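Local coordinates for D-mannonate dehydratase (Streptococcus suis, PDB 3BDK), which probably catalyses the manganese- or iron-dependent dehydration of D-mannonate to 2-dehydro-3-deoxy-D-gluconate in hexuronate breakdown, and belongs to the xylose isomerase-like TIM barrels, at residues E241-L246 against E250-T255; T235-V240 against T273-K278. All blocks are in the same frame, centred on the assembly; numbering follows the deposited sequence.

Contact 1: E241-L246 against E250-T255; sequences ERFLNL and EHNGIT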
loop_
_atom_site.group_PDB
_atom_site.type_symbol
_atom_site.label_atom_id
_atom_site.label_comp_id
_atom_site.label_asym_id
_atom_site.label_seq_id
_atom_site.Cartn_x
_atom_site.Cartn_y
_atom_site.Cartn_z
ATOM N N GLU A 241 3.898 -29.542 -13.032
ATOM C CA GLU A 241 4.394 -30.148 -14.266
ATOM C C GLU A 241 3.329 -31.091 -14.823
ATOM O O GLU A 241 2.913 -30.958 -15.980
ATOM C CB GLU A 241 5.731 -30.865 -14.045
ATOM C CG GLU A 241 6.881 -29.943 -13.742
ATOM C CD GLU A 241 8.211 -30.648 -13.723
ATOM O OE1 GLU A 241 8.457 -31.447 -14.661
ATOM O OE2 GLU A 241 9.020 -30.390 -12.782
ATOM N N ARG A 242 2.845 -31.998 -13.976
ATOM C CA ARG A 242 1.808 -32.939 -14.387
ATOM C C ARG A 242 0.555 -32.240 -14.927
ATOM O O ARG A 242 -0.028 -32.699 -15.917
ATOM C CB ARG A 242 1.414 -33.881 -13.246
ATOM C CG ARG A 242 1.009 -35.255 -13.759
ATOM C CD ARG A 242 -0.351 -35.716 -13.239
ATOM N NE ARG A 242 -0.255 -36.783 -12.245
ATOM C CZ ARG A 242 -0.827 -37.979 -12.360
ATOM N NH1 ARG A 242 -1.572 -38.269 -13.423
ATOM N NH2 ARG A 242 -0.680 -38.874 -11.397
ATOM N N PHE A 243 0.136 -31.151 -14.275
ATOM C CA PHE A 243 -1.142 -30.530 -14.620
ATOM C C PHE A 243 -1.038 -29.837 -15.963
ATOM O O PHE A 243 -1.924 -29.949 -16.822
ATOM C CB PHE A 243 -1.601 -29.514 -13.591
ATOM C CG PHE A 243 -2.839 -28.775 -14.017
ATOM C CD1 PHE A 243 -4.098 -29.316 -13.774
ATOM C CD2 PHE A 243 -2.744 -27.564 -14.696
ATOM C CE1 PHE A 243 -5.240 -28.653 -14.180
ATOM C CE2 PHE A 243 -3.871 -26.903 -15.112
ATOM C CZ PHE A 243 -5.127 -27.441 -14.855
ATOM N N LEU A 244 0.053 -29.105 -16.125
ATOM C CA LEU A 244 0.362 -28.522 -17.393
ATOM C C LEU A 244 0.236 -29.632 -18.443
ATOM O O LEU A 244 -0.528 -29.483 -19.403
ATOM C CB LEU A 244 1.735 -27.835 -17.344
ATOM C CG LEU A 244 1.747 -26.318 -16.989
ATOM C CD1 LEU A 244 0.506 -25.802 -16.230
ATOM C CD2 LEU A 244 3.031 -25.830 -16.276
ATOM N N ASN A 245 0.887 -30.772 -18.200
ATOM C CA ASN A 245 1.004 -31.822 -19.218
ATOM C C ASN A 245 -0.276 -32.552 -19.611
ATOM O O ASN A 245 -0.292 -33.239 -20.628
ATOM C CB ASN A 245 2.122 -32.799 -18.869
ATOM C CG ASN A 245 3.490 -32.128 -18.833
ATOM O OD1 ASN A 245 3.649 -30.960 -19.218
ATOM N ND2 ASN A 245 4.487 -32.862 -18.367
ATOM N N LEU A 246 -1.345 -32.379 -18.834
ATOM C CA LEU A 246 -2.673 -32.919 -19.190
ATOM C C LEU A 246 -3.198 -32.399 -20.534
ATOM O O LEU A 246 -4.128 -32.969 -21.121
ATOM C CB LEU A 246 -3.707 -32.598 -18.103
ATOM C CG LEU A 246 -3.514 -33.106 -16.673
ATOM C CD1 LEU A 246 -4.464 -32.403 -15.716
ATOM C CD2 LEU A 246 -3.700 -34.616 -16.602
ATOM N N GLU A 250 -1.020 -23.280 -23.941
ATOM C CA GLU A 250 -0.929 -22.046 -23.162
ATOM C C GLU A 250 -2.271 -21.631 -22.526
ATOM O O GLU A 250 -2.278 -20.945 -21.528
ATOM C CB GLU A 250 -0.184 -20.954 -23.964
ATOM C CG GLU A 250 1.389 -21.035 -23.774
ATOM C CD GLU A 250 2.283 -21.122 -25.068
ATOM O OE1 GLU A 250 1.952 -21.874 -26.029
ATOM O OE2 GLU A 250 3.372 -20.479 -25.086
ATOM N N HIS A 251 -3.385 -22.124 -23.063
ATOM C CA HIS A 251 -4.745 -21.926 -22.496
ATOM C C HIS A 251 -5.091 -22.816 -21.286
ATOM O O HIS A 251 -6.158 -22.649 -20.665
ATOM C CB HIS A 251 -5.790 -22.166 -23.592
ATOM C CG HIS A 251 -5.939 -21.018 -24.543
ATOM N ND1 HIS A 251 -4.894 -20.539 -25.307
ATOM C CD2 HIS A 251 -7.008 -20.247 -24.843
ATOM C CE1 HIS A 251 -5.315 -19.521 -26.033
ATOM N NE2 HIS A 251 -6.595 -19.327 -25.773
ATOM N N ASN A 252 -4.205 -23.776 -20.999
ATOM C CA ASN A 252 -4.263 -24.666 -19.838
ATOM C C ASN A 252 -3.218 -24.196 -18.849
ATOM O O ASN A 252 -2.037 -24.523 -18.985
ATOM C CB ASN A 252 -3.941 -26.106 -20.267
ATOM C CG ASN A 252 -4.144 -27.128 -19.158
ATOM O OD1 ASN A 252 -5.165 -27.117 -18.459
ATOM N ND2 ASN A 252 -3.174 -28.033 -19.004
ATOM N N GLY A 253 -3.652 -23.408 -17.870
ATOM C CA GLY A 253 -2.728 -22.747 -16.941
ATOM C C GLY A 253 -3.106 -22.799 -15.470
ATOM O O GLY A 253 -4.089 -23.434 -15.051
ATOM N N ILE A 254 -2.288 -22.132 -14.674
ATOM C CA ILE A 254 -2.499 -22.059 -13.238
ATOM C C ILE A 254 -2.777 -20.627 -12.799
ATOM O O ILE A 254 -2.477 -19.647 -13.507
ATOM C CB ILE A 254 -1.263 -22.575 -12.465
ATOM C CG1 ILE A 254 -0.036 -21.715 -12.788
ATOM C CG2 ILE A 254 -1.010 -24.054 -12.777
ATOM C CD1 ILE A 254 1.194 -22.096 -12.047
ATOM N N THR A 255 -3.383 -20.528 -11.627
ATOM C CA THR A 255 -3.292 -19.342 -10.837
ATOM C C THR A 255 -2.178 -19.611 -9.831
ATOM O O THR A 255 -2.335 -20.445 -8.928
ATOM C CB THR A 255 -4.593 -19.087 -10.105
ATOM O OG1 THR A 255 -5.631 -18.856 -11.059
ATOM C CG2 THR A 255 -4.456 -17.884 -9.218
#
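Asn252, at the start of strand 252-257, reaches across to the C-terminal part of helix 237-245 and meets Phe243 and Leu244 there. Its CB points at the helix, and CG stands anti to the backbone N, which carries the amide toward the helix carbonyls. CG lies 4.1 Å from CE2 of Phe243. OD1 approaches that ring obliquely, 3.6 Å from both CE2 and CZ of Phe243, with the amide and ring planes 32° apart. ND2, at the tip, faces the backbone oxygens. It donates to Phe243 O over 3.2 Å, bent to 140° at the hydrogen, and makes a weak bond to Leu244 O; a further weak bond goes to Tyr247 O, just beyond the segment. Phe243 O also receives the backbone N of Leu246, and this donor and ND2 approach from opposite faces of the carbonyl plane. A buried amide thus ties down carbonyls in the C-terminal part of the helix. The two segments belong to the beta-alpha-beta unit of strand 215-218, helix 237-245 and strand 252-257 in the TIM barrel; the axes of 241-245 and 252-255 pass within 8.3 Å at 144°. Further along the strand the contact is mixed: CE2 of Phe243 is 3.5 Å from the backbone O of Gly253, and apolar packing falls to CD2 of Phe243, more loosely by CG2 of Ile254, and to Leu244. Leu244 crosses Ile254 at about a right angle, with CD1 of Leu244 4.2 Å from CG2 of Ile254 and also near the Asn252 carbonyl oxygen. Around this patch, Phe243 continues onto Ile218 of strand 215-218 and Leu198 of helix 191-210, and Ile254 onto Ala276 of helix 269-278.

Contact 2: T235-V240 against T273-K278; sequences TGQEAV and TEYALK
Gln237 sets its amide over one face of the Tyr275 ring, a polar-on-aromatic contact that carries much of this helix-to-helix meeting. NE2 of Gln237 stands 3.2 Å above the ring plane, offset toward the rim; it is 3.3 Å from both CD2 and CG of Tyr275. The amide plane is turned 80° from the ring, nearly upright on it, and OE1 of Gln237 lies farther out, 3.9 Å from CB of Tyr275. A bend in the chain at chi2 (54°) lets the amide meet the ring in this way. The amide also has a conventional partner, since NE2 bonds to OE2 of Glu241 one turn on along the same helix, which helps to fix its rotation. The phenol end of Tyr275 is likewise held outside the pair: its OH is hydrogen-bonded to NH2 of Arg279. The apolar share falls to Val240, whose CB points toward the facing helix. CG1 of Val240 lies near the plane of the same ring, at its edge, 4.0 Å from CE2 of Tyr275. Face and edge of one tyrosine are therefore engaged by residues a turn apart. Backbone bonding shapes the first segment as well: Gly236 takes the N-cap position of helix 237-245, and its O accepts the N of Val240. Helices 237-245 and 269-278, which precede and follow strand 252-257 in the chain, here meet side by side through side chains, as adjacent helices do in the outer layer of a TIM barrel.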
loop_
_atom_site.group_PDB
_atom_site.type_symbol
_atom_site.label_atom_id
_atom_site.label_comp_id
_atom_site.label_asym_id
_atom_site.label_seq_id
_atom_site.Cartn_x
_atom_site.Cartn_y
_atom_site.Cartn_z
ATOM N N THR A 235 -0.790 -29.346 -5.310
ATOM C CA THR A 235 -0.138 -29.173 -4.029
ATOM C C THR A 235 1.331 -28.694 -4.110
ATOM O O THR A 235 1.875 -28.260 -3.098
ATOM C CB THR A 235 -0.253 -30.511 -3.182
ATOM O OG1 THR A 235 0.389 -31.587 -3.867
ATOM C CG2 THR A 235 -1.707 -30.905 -2.917
ATOM N N GLY A 236 1.959 -28.761 -5.296
ATOM C CA GLY A 236 3.383 -28.422 -5.464
ATOM C C GLY A 236 3.978 -28.529 -6.873
ATOM O O GLY A 236 3.265 -28.743 -7.861
ATOM N N GLN A 237 5.305 -28.391 -6.962
ATOM C CA GLN A 237 6.026 -28.361 -8.245
ATOM C C GLN A 237 5.703 -29.527 -9.168
ATOM O O GLN A 237 5.460 -29.315 -10.350
ATOM C CB GLN A 237 7.544 -28.283 -8.026
ATOM C CG GLN A 237 8.399 -28.293 -9.317
ATOM C CD GLN A 237 8.005 -27.216 -10.344
ATOM O OE1 GLN A 237 7.552 -26.124 -9.990
ATOM N NE2 GLN A 237 8.183 -27.529 -11.623
ATOM N N GLU A 238 5.714 -30.750 -8.619
ATOM C CA GLU A 238 5.312 -31.966 -9.347
ATOM C C GLU A 238 3.947 -31.861 -9.971
ATOM O O GLU A 238 3.780 -32.130 -11.161
ATOM C CB GLU A 238 5.269 -33.166 -8.406
ATOM C CG GLU A 238 6.313 -34.189 -8.680
ATOM C CD GLU A 238 7.689 -33.660 -8.412
ATOM O OE1 GLU A 238 8.265 -32.980 -9.308
ATOM O OE2 GLU A 238 8.183 -33.934 -7.293
ATOM N N ALA A 239 2.970 -31.520 -9.135
ATOM C CA ALA A 239 1.597 -31.400 -9.557
ATOM C C ALA A 239 1.544 -30.450 -10.750
ATOM O O ALA A 239 0.964 -30.774 -11.784
ATOM C CB ALA A 239 0.718 -30.898 -8.394
ATOM N N VAL A 240 2.179 -29.294 -10.597
ATOM C CA VAL A 240 2.273 -28.310 -11.669
ATOM C C VAL A 240 2.713 -28.932 -13.009
ATOM O O VAL A 240 1.970 -28.860 -14.002
ATOM C CB VAL A 240 3.185 -27.096 -11.272
ATOM C CG1 VAL A 240 3.522 -26.230 -12.483
ATOM C CG2 VAL A 240 2.490 -26.270 -10.230
ATOM N N THR A 273 7.251 -20.330 -9.233
ATOM C CA THR A 273 6.885 -19.170 -10.013
ATOM C C THR A 273 7.729 -19.133 -11.286
ATOM O O THR A 273 7.168 -19.155 -12.378
ATOM C CB THR A 273 6.977 -17.915 -9.143
ATOM O OG1 THR A 273 5.940 -17.991 -8.160
ATOM C CG2 THR A 273 6.804 -16.638 -9.956
ATOM N N GLU A 274 9.056 -19.141 -11.156
ATOM C CA GLU A 274 9.916 -19.125 -12.342
ATOM C C GLU A 274 9.652 -20.301 -13.302
ATOM O O GLU A 274 9.332 -20.081 -14.487
ATOM C CB GLU A 274 11.390 -19.036 -11.969
ATOM C CG GLU A 274 12.312 -18.905 -13.159
ATOM C CD GLU A 274 13.648 -18.255 -12.819
ATOM O OE1 GLU A 274 14.218 -18.496 -11.718
ATOM O OE2 GLU A 274 14.131 -17.481 -13.683
ATOM N N TYR A 275 9.754 -21.537 -12.808
ATOM C CA TYR A 275 9.448 -22.689 -13.651
ATOM C C TYR A 275 8.244 -22.427 -14.569
ATOM O O TYR A 275 8.337 -22.624 -15.782
ATOM C CB TYR A 275 9.217 -23.993 -12.847
ATOM C CG TYR A 275 8.680 -25.079 -13.744
ATOM C CD1 TYR A 275 9.536 -25.830 -14.562
ATOM C CD2 TYR A 275 7.311 -25.299 -13.839
ATOM C CE1 TYR A 275 9.039 -26.792 -15.436
ATOM C CE2 TYR A 275 6.792 -26.266 -14.709
ATOM C CZ TYR A 275 7.661 -27.007 -15.507
ATOM O OH TYR A 275 7.123 -27.960 -16.364
ATOM N N ALA A 276 7.130 -21.987 -13.981
ATOM C CA ALA A 276 5.857 -21.879 -14.678
ATOM C C ALA A 276 5.836 -20.733 -15.662
ATOM O O ALA A 276 5.108 -20.773 -16.658
ATOM C CB ALA A 276 4.744 -21.718 -13.685
ATOM N N LEU A 277 6.626 -19.705 -15.362
ATOM C CA LEU A 277 6.806 -18.581 -16.274
ATOM C C LEU A 277 7.552 -19.017 -17.536
ATOM O O LEU A 277 7.115 -18.704 -18.633
ATOM C CB LEU A 277 7.528 -17.403 -15.598
ATOM C CG LEU A 277 6.818 -16.557 -14.539
ATOM C CD1 LEU A 277 7.845 -15.682 -13.871
ATOM C CD2 LEU A 277 5.662 -15.732 -15.078
ATOM N N LYS A 278 8.665 -19.741 -17.377
ATOM C CA LYS A 278 9.429 -20.258 -18.525
ATOM C C LYS A 278 8.554 -21.096 -19.446
ATOM O O LYS A 278 8.857 -21.248 -20.618
ATOM C CB LYS A 278 10.606 -21.110 -18.077
ATOM C CG LYS A 278 11.740 -20.347 -17.438
ATOM C CD LYS A 278 12.925 -21.262 -17.108
ATOM C CE LYS A 278 14.220 -20.449 -17.005
ATOM N NZ LYS A 278 15.454 -21.207 -16.599
#

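Contacts 1 and 2 share helix 237-245, and their centres lie 9 Å apart. The first binds the C-terminal part of the helix down onto strand 252-257; the second joins its beginning to the next helix along the barrel wall. They touch directly: CG of Glu241 is 3.3 Å from OH of Tyr275, CD2 of Leu244 is 4.1 Å from CE2 of Tyr275, and CD1 of Ile254 is 3.9 Å from CB of Ala276. The active site is farther off, the Ile254 side chain being about 12 Å from the manganese and about 14 Å from the D-mannose. Among the metal ligands, His219 directly follows strand 215-218 and His286 ends strand 282-286, the strands flanking 252-257.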